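Local atomic coordinates of D-alanyl transferase DltD (Enterococcus faecium TX0133A04, PDB entry 6PFX), a protein that probably transfers D-alanine to lipoteichoic acid during cell-wall biogenesis in this Gram-positive bacterium. Residues Tyr120-Glu123 / Leu124-Tyr127; Ala144-Leu147 / Leu148-Ser151; Ser182-Asn185 / Met186-Glu190. All coordinates share one frame; numbering follows the deposited sequence.

In the fold
The three contacts come in series along the chain, in the run of helices between strand 97-101 and strand 288-293 of the parallel sheet, and contact 1 shares a side of the chain's centre with each of the other two. Contact 1 opens helix 123-132, contact 2 closes helix 138-147, the next helix in the chain, and contact 3 lies within helix 181-193. The centres of contacts 1 and 3 are about 11 Å apart and the two touch: Tyr-127 and Glu-123 meet Gln-183, and Leu-124 meets Lys-188. Contact 2 lies about 13 Å from contact 1, centre to centre, and about 23 Å from contact 3. All three belong to one helical region of a fold consistent with the SGNH-hydrolase clan.

Contact 1 (Tyr120-Glu123 / Leu124-Tyr127); sequences YYSE and LQTY
Ser-122 caps the N-terminus of helix 123-132, a local contact at the buried loop that joins this helix to helix 114-120. The hydroxyl OG of Ser-122 accepts from the backbone N of Gln-125 at 3.1 Å, the N-cap bond, in a nearly straight line (164°). OG of Ser-122 stands anti to the backbone N of that residue (chi1 172°), which turns it toward the first turn of the helix. The same hydroxyl is hydrogen-bonded to Lys-25 O, while the Gln-125 chain passes the serine with CG 3.4 Å from Ser-122 OG, and its NE2 bonds to Leu-24 O and Gly-26 O. One residue on, Thr-126 grips Ser-122 O twice, through its backbone N at 3.0 Å and through OG1 at 2.8 Å, the two donors coming from opposite faces of the carbonyl plane. Thr-126 OG1 also lies 3.3 Å from CE1 of the Tyr-121 ring, whose long axis crosses the threonine side chain at about a right angle. Further along, Tyr-127 N donates to Glu-123 O at 2.8 Å, and that oxygen sits over one face of the Tyr-127 ring. The Tyr-127 hydroxyl bonds to Gln-183 and Asn-156. With the serine hydroxyl and carbonyl both engaged by the first turn, the helix start is fixed to the preceding loop by side chain and backbone alike.

Contact 2 (Ala144-Leu147 / Leu148-Ser151); sequences ARRL and LTFS
The Phe-150 ring meets the Arg-146 guanidinium at the end of helix 138-147: CE2 of the phenyl ring lies over one face of the guanidinium, 4.2 Å above its plane and offset toward the rim. The arginine reaches this place by folding back, its chain bent at both chi2 (-72°) and chi3 (-83°), which carries the guanidinium toward the residues that follow the helix. NE forms a salt bridge with Asp-274, so the charged group is held from outside the turn. Thr-149 crosses the arginine obliquely, with its OG1 4.0 Å from Arg-146 NH1, and this hydroxyl also lies over the rim of one face of the Phe-150 ring.

The backbone here makes a type I beta turn from Leu-147 to Phe-150, placed between helix 138-147 and helix 151-154, with Phe-150 at the N-cap position of the latter. The turn is closed by Phe-150 N donating to Leu-147 O at 3.2 Å. Just before it, an i to i+4 bond runs from Leu-148 N to Ala-144 O at 3.1 Å.

Arg-146 O accepts twice from one residue. Thr-149 OG1 approaches in the carbonyl plane at 2.8 Å, whereas Thr-149 N comes from well above that plane at 3.0 Å. The threonine hydroxyl sits between its own backbone N and carbonyl carbon (chi1 72°), the setting that aims it back at this oxygen, while its methyl CG2 lies 3.4 Å from Arg-145 O. Leu-148 leans over Ala-144 O, bringing CG near it, and its side chain touches Gln-164 of helix 157-167. The Phe-150 ring stacks with Phe-117, and Val-112 packs against both Phe-150 and Arg-146.

Contact 3 (Ser182-Asn185 / Met186-Glu190); sequences SQWN and MLKRE
Ser-182 O accepts from Met-186 N at 3.1 Å, the first of four successive i to i+4 bonds that make this regular alpha-helix within 181-193, at the protein surface. The same carbonyl accepts a hydrogen bond from a water, which in turn accepts from Arg-189 NH2 at 3.1 Å and lies in the plane of that guanidinium, at its edge. The water thus bridges one side of the helix across nearly two turns.

Gln-183 runs side by side with Leu-187, its CG 4.1 Å from Leu-187 CD1, and the methyl CE of Met-186 ends 4.2 Å from Gln-183 CG. The Gln-183 amide is turned to helix 123-132, where its polar atoms find their partners.

Trp-184 and Lys-188 form a cation-pi pair. The ammonium NZ of Lys-188 stands 3.5 Å from the centroid of the six-membered ring of Trp-184, only 8° off the ring normal, and CE rests over the same face as a CH-pi contact. Lysine chi3 (-73°) bends the chain so that its end lies over the indole. The ring itself is held by NE1 bonding to Asp-128 and by stacking with Phe-131, which probably keeps the face set for the lysine.

Asn-185 lies alongside Lys-188, with OD1 3.4 Å from Lys-188 CE. Its carbonyl O accepts from Arg-189 N, and the arginine folds back over it: Asn-185 O lies over one face of the guanidinium, and Arg-189 NH1 comes to 3.5 Å from Asn-185 CB.

Contact 1 (Tyr120-Glu123 / Leu124-Tyr127)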
loop_
_atom_site.group_PDB
_atom_site.type_symbol
_atom_site.label_atom_id
_atom_site.label_comp_id
_atom_site.label_asym_id
_atom_site.label_seq_id
_atom_site.Cartn_x
_atom_site.Cartn_y
_atom_site.Cartn_z
ATOM N N TYR A 120 9.033 -9.141 -4.594
ATOM C CA TYR A 120 8.032 -9.593 -3.642
ATOM C C TYR A 120 7.279 -10.828 -4.092
ATOM O O TYR A 120 6.484 -11.362 -3.309
ATOM C CB TYR A 120 7.062 -8.453 -3.328
ATOM C CG TYR A 120 7.774 -7.299 -2.688
ATOM C CD1 TYR A 120 7.994 -7.284 -1.317
ATOM C CD2 TYR A 120 8.259 -6.244 -3.449
ATOM C CE1 TYR A 120 8.656 -6.237 -0.710
ATOM C CE2 TYR A 120 8.933 -5.186 -2.849
ATOM C CZ TYR A 120 9.125 -5.196 -1.477
ATOM O OH TYR A 120 9.783 -4.165 -0.850
ATOM N N TYR A 121 7.517 -11.312 -5.310
ATOM C CA TYR A 121 6.844 -12.520 -5.765
ATOM C C TYR A 121 7.110 -13.652 -4.780
ATOM O O TYR A 121 8.267 -13.963 -4.476
ATOM C CB TYR A 121 7.324 -12.929 -7.153
ATOM C CG TYR A 121 6.795 -14.288 -7.556
ATOM C CD1 TYR A 121 5.431 -14.507 -7.708
ATOM C CD2 TYR A 121 7.656 -15.354 -7.771
ATOM C CE1 TYR A 121 4.940 -15.757 -8.071
ATOM C CE2 TYR A 121 7.175 -16.604 -8.130
ATOM C CZ TYR A 121 5.817 -16.796 -8.280
ATOM O OH TYR A 121 5.326 -18.033 -8.638
ATOM N N SER A 122 6.032 -14.255 -4.279
ATOM C CA SER A 122 6.089 -15.278 -3.242
ATOM C C SER A 122 5.407 -16.524 -3.783
ATOM O O SER A 122 4.188 -16.522 -3.996
ATOM C CB SER A 122 5.368 -14.808 -1.981
ATOM O OG SER A 122 5.274 -15.863 -1.052
ATOM N N GLU A 123 6.186 -17.581 -4.025
ATOM C CA GLU A 123 5.580 -18.851 -4.399
ATOM C C GLU A 123 4.629 -19.332 -3.312
ATOM O O GLU A 123 3.572 -19.903 -3.606
ATOM C CB GLU A 123 6.656 -19.910 -4.641
ATOM C CG GLU A 123 7.374 -19.789 -5.972
ATOM C CD GLU A 123 8.474 -20.826 -6.125
ATOM O OE1 GLU A 123 9.269 -20.999 -5.176
ATOM O OE2 GLU A 123 8.534 -21.478 -7.187
ATOM N N LEU A 124 5.001 -19.127 -2.042
ATOM C CA LEU A 124 4.165 -19.566 -0.927
ATOM C C LEU A 124 2.780 -18.938 -1.014
ATOM O O LEU A 124 1.760 -19.628 -0.911
ATOM C CB LEU A 124 4.833 -19.209 0.409
ATOM C CG LEU A 124 4.013 -19.435 1.686
ATOM C CD1 LEU A 124 3.558 -20.882 1.876
ATOM C CD2 LEU A 124 4.789 -18.966 2.932
ATOM N N GLN A 125 2.728 -17.621 -1.217
ATOM C CA GLN A 125 1.447 -16.928 -1.248
ATOM C C GLN A 125 0.682 -17.231 -2.522
ATOM O O GLN A 125 -0.555 -17.279 -2.501
ATOM C CB GLN A 125 1.688 -15.428 -1.099
ATOM C CG GLN A 125 2.215 -15.069 0.277
ATOM C CD GLN A 125 2.527 -13.603 0.426
ATOM O OE1 GLN A 125 2.601 -12.861 -0.554
ATOM N NE2 GLN A 125 2.707 -13.174 1.665
ATOM N N THR A 126 1.392 -17.428 -3.638
ATOM C CA THR A 126 0.738 -17.826 -4.880
ATOM C C THR A 126 0.076 -19.187 -4.717
ATOM O O THR A 126 -1.095 -19.369 -5.074
ATOM C CB THR A 126 1.758 -17.844 -6.021
ATOM O OG1 THR A 126 2.370 -16.555 -6.155
ATOM C CG2 THR A 126 1.085 -18.209 -7.334
ATOM N N TYR A 127 0.802 -20.150 -4.140
ATOM C CA TYR A 127 0.230 -21.470 -3.917
ATOM C C TYR A 127 -0.890 -21.407 -2.886
ATOM O O TYR A 127 -1.906 -22.103 -3.018
ATOM C CB TYR A 127 1.319 -22.443 -3.462
ATOM C CG TYR A 127 2.396 -22.773 -4.475
ATOM C CD1 TYR A 127 2.390 -22.225 -5.749
ATOM C CD2 TYR A 127 3.422 -23.654 -4.145
ATOM C CE1 TYR A 127 3.369 -22.534 -6.657
ATOM C CE2 TYR A 127 4.400 -23.979 -5.059
ATOM C CZ TYR A 127 4.371 -23.406 -6.307
ATOM O OH TYR A 127 5.346 -23.701 -7.222
#

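Contact 2 (Ala144-Leu147 / Leu148-Ser151)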
loop_
_atom_site.group_PDB
_atom_site.type_symbol
_atom_site.label_atom_id
_atom_site.label_comp_id
_atom_site.label_asym_id
_atom_site.label_seq_id
_atom_site.Cartn_x
_atom_site.Cartn_y
_atom_site.Cartn_z
ATOM N N ALA A 144 -4.469 -14.543 -12.866
ATOM C CA ALA A 144 -3.746 -15.539 -13.651
ATOM C C ALA A 144 -3.202 -14.917 -14.928
ATOM O O ALA A 144 -2.046 -15.146 -15.299
ATOM C CB ALA A 144 -4.647 -16.727 -13.983
ATOM N N ARG A 145 -4.016 -14.084 -15.581
ATOM C CA ARG A 145 -3.578 -13.387 -16.784
ATOM C C ARG A 145 -2.367 -12.517 -16.495
ATOM O O ARG A 145 -1.412 -12.478 -17.281
ATOM C CB ARG A 145 -4.720 -12.521 -17.318
ATOM C CG ARG A 145 -5.760 -13.281 -18.103
ATOM C CD ARG A 145 -6.512 -12.391 -19.088
ATOM N NE ARG A 145 -7.174 -11.237 -18.476
ATOM C CZ ARG A 145 -8.320 -11.293 -17.799
ATOM N NH1 ARG A 145 -8.936 -12.454 -17.618
ATOM N NH2 ARG A 145 -8.851 -10.186 -17.297
ATOM N N ARG A 146 -2.382 -11.818 -15.367
ATOM C CA ARG A 146 -1.267 -10.943 -15.043
ATOM C C ARG A 146 -0.019 -11.750 -14.738
ATOM O O ARG A 146 1.068 -11.451 -15.245
ATOM C CB ARG A 146 -1.623 -10.083 -13.841
ATOM C CG ARG A 146 -2.577 -8.968 -14.144
ATOM C CD ARG A 146 -1.879 -7.881 -14.945
ATOM N NE ARG A 146 -1.123 -6.941 -14.118
ATOM C CZ ARG A 146 0.035 -6.385 -14.468
ATOM N NH1 ARG A 146 0.611 -6.692 -15.621
ATOM N NH2 ARG A 146 0.628 -5.533 -13.652
ATOM N N LEU A 147 -0.153 -12.771 -13.890
ATOM C CA LEU A 147 1.013 -13.540 -13.486
ATOM C C LEU A 147 1.698 -14.166 -14.682
ATOM O O LEU A 147 2.930 -14.267 -14.699
ATOM C CB LEU A 147 0.599 -14.634 -12.498
ATOM C CG LEU A 147 0.144 -14.114 -11.143
ATOM C CD1 LEU A 147 -0.356 -15.203 -10.247
ATOM C CD2 LEU A 147 1.281 -13.376 -10.412
ATOM N N LEU A 148 0.923 -14.567 -15.694
ATOM C CA LEU A 148 1.479 -15.211 -16.873
ATOM C C LEU A 148 2.297 -14.271 -17.747
ATOM O O LEU A 148 2.881 -14.740 -18.730
ATOM C CB LEU A 148 0.365 -15.814 -17.724
ATOM C CG LEU A 148 -0.218 -17.118 -17.190
ATOM C CD1 LEU A 148 -1.530 -17.429 -17.870
ATOM C CD2 LEU A 148 0.780 -18.243 -17.385
ATOM N N THR A 149 2.347 -12.973 -17.429
ATOM C CA THR A 149 3.168 -12.031 -18.185
ATOM C C THR A 149 4.553 -11.833 -17.578
ATOM O O THR A 149 5.402 -11.186 -18.198
ATOM C CB THR A 149 2.468 -10.665 -18.352
ATOM O OG1 THR A 149 2.442 -9.937 -17.115
ATOM C CG2 THR A 149 1.050 -10.851 -18.877
ATOM N N PHE A 150 4.805 -12.386 -16.400
ATOM C CA PHE A 150 6.069 -12.194 -15.704
ATOM C C PHE A 150 6.945 -13.426 -15.882
ATOM O O PHE A 150 6.517 -14.548 -15.596
ATOM C CB PHE A 150 5.818 -11.937 -14.222
ATOM C CG PHE A 150 5.187 -10.606 -13.937
ATOM C CD1 PHE A 150 5.942 -9.450 -14.001
ATOM C CD2 PHE A 150 3.845 -10.507 -13.607
ATOM C CE1 PHE A 150 5.377 -8.209 -13.741
ATOM C CE2 PHE A 150 3.268 -9.267 -13.341
ATOM C CZ PHE A 150 4.041 -8.115 -13.403
ATOM N N SER A 151 8.177 -13.208 -16.348
ATOM C CA SER A 151 9.059 -14.326 -16.665
ATOM C C SER A 151 9.355 -15.185 -15.445
ATOM O O SER A 151 9.507 -16.405 -15.572
ATOM C CB SER A 151 10.351 -13.797 -17.287
ATOM O OG SER A 151 10.072 -13.155 -18.517
#

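Contact 3 (Ser182-Asn185 / Met186-Glu190)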
loop_
_atom_site.group_PDB
_atom_site.type_symbol
_atom_site.label_atom_id
_atom_site.label_comp_id
_atom_site.label_asym_id
_atom_site.label_seq_id
_atom_site.Cartn_x
_atom_site.Cartn_y
_atom_site.Cartn_z
ATOM N N SER A 182 3.839 -30.833 -2.535
ATOM C CA SER A 182 5.089 -31.106 -1.836
ATOM C C SER A 182 5.899 -29.827 -1.658
ATOM O O SER A 182 6.367 -29.521 -0.555
ATOM C CB SER A 182 5.894 -32.160 -2.593
ATOM O OG SER A 182 7.032 -32.528 -1.839
ATOM N N GLN A 183 6.063 -29.059 -2.737
ATOM C CA GLN A 183 6.770 -27.786 -2.644
ATOM C C GLN A 183 6.064 -26.829 -1.691
ATOM O O GLN A 183 6.715 -26.140 -0.896
ATOM C CB GLN A 183 6.876 -27.164 -4.037
ATOM C CG GLN A 183 7.687 -25.876 -4.084
ATOM C CD GLN A 183 7.792 -25.280 -5.485
ATOM O OE1 GLN A 183 7.022 -25.620 -6.388
ATOM N NE2 GLN A 183 8.757 -24.385 -5.668
ATOM N N TRP A 184 4.733 -26.765 -1.761
ATOM C CA TRP A 184 3.978 -25.882 -0.877
ATOM C C TRP A 184 4.259 -26.203 0.583
ATOM O O TRP A 184 4.532 -25.303 1.385
ATOM C CB TRP A 184 2.487 -26.024 -1.179
ATOM C CG TRP A 184 1.572 -25.042 -0.512
ATOM C CD1 TRP A 184 1.808 -23.719 -0.264
ATOM C CD2 TRP A 184 0.254 -25.313 -0.027
ATOM N NE1 TRP A 184 0.715 -23.154 0.345
ATOM C CE2 TRP A 184 -0.252 -24.113 0.504
ATOM C CE3 TRP A 184 -0.550 -26.456 0.006
ATOM C CZ2 TRP A 184 -1.525 -24.025 1.066
ATOM C CZ3 TRP A 184 -1.806 -26.367 0.564
ATOM C CH2 TRP A 184 -2.284 -25.162 1.085
ATOM N N ASN A 185 4.194 -27.488 0.947
ATOM C CA ASN A 185 4.397 -27.874 2.339
ATOM C C ASN A 185 5.800 -27.507 2.795
ATOM O O ASN A 185 5.997 -27.032 3.919
ATOM C CB ASN A 185 4.157 -29.377 2.502
ATOM C CG ASN A 185 2.691 -29.759 2.357
ATOM O OD1 ASN A 185 1.801 -28.923 2.506
ATOM N ND2 ASN A 185 2.437 -31.031 2.075
ATOM N N MET A 186 6.786 -27.707 1.922
ATOM C CA MET A 186 8.161 -27.331 2.227
ATOM C C MET A 186 8.254 -25.842 2.516
ATOM O O MET A 186 8.857 -25.427 3.514
ATOM C CB MET A 186 9.042 -27.722 1.040
ATOM C CG MET A 186 10.435 -27.114 1.006
ATOM S SD MET A 186 11.520 -27.928 -0.201
ATOM C CE MET A 186 10.756 -27.518 -1.773
ATOM N N LEU A 187 7.637 -25.023 1.662
ATOM C CA LEU A 187 7.659 -23.580 1.865
ATOM C C LEU A 187 6.968 -23.197 3.169
ATOM O O LEU A 187 7.401 -22.265 3.856
ATOM C CB LEU A 187 7.009 -22.886 0.667
ATOM C CG LEU A 187 7.672 -23.100 -0.698
ATOM C CD1 LEU A 187 6.756 -22.645 -1.819
ATOM C CD2 LEU A 187 9.008 -22.371 -0.755
ATOM N N LYS A 188 5.906 -23.915 3.539
ATOM C CA LYS A 188 5.204 -23.612 4.784
ATOM C C LYS A 188 6.072 -23.917 6.003
ATOM O O LYS A 188 6.145 -23.113 6.939
ATOM C CB LYS A 188 3.882 -24.380 4.840
ATOM C CG LYS A 188 2.785 -23.742 3.995
ATOM C CD LYS A 188 1.404 -24.333 4.257
ATOM C CE LYS A 188 1.253 -25.724 3.662
ATOM N NZ LYS A 188 -0.142 -26.244 3.815
ATOM N N ARG A 189 6.733 -25.078 6.013
ATOM C CA ARG A 189 7.610 -25.429 7.126
ATOM C C ARG A 189 8.748 -24.422 7.262
ATOM O O ARG A 189 9.053 -23.954 8.367
ATOM C CB ARG A 189 8.162 -26.842 6.924
ATOM C CG ARG A 189 7.084 -27.924 6.866
ATOM C CD ARG A 189 7.668 -29.333 6.945
ATOM N NE ARG A 189 8.510 -29.656 5.795
ATOM C CZ ARG A 189 8.064 -30.184 4.658
ATOM N NH1 ARG A 189 6.774 -30.455 4.508
ATOM N NH2 ARG A 189 8.910 -30.441 3.669
ATOM N N GLU A 190 9.391 -24.079 6.146
ATOM C CA GLU A 190 10.480 -23.111 6.188
ATOM C C GLU A 190 10.005 -21.772 6.735
ATOM O O GLU A 190 10.721 -21.107 7.494
ATOM C CB GLU A 190 11.036 -22.915 4.778
ATOM C CG GLU A 190 11.711 -24.141 4.214
ATOM C CD GLU A 190 12.192 -23.953 2.791
ATOM O OE1 GLU A 190 11.835 -22.935 2.159
ATOM O OE2 GLU A 190 12.933 -24.834 2.309
HETATM O O HOH W 1 7.238 -31.371 1.200
#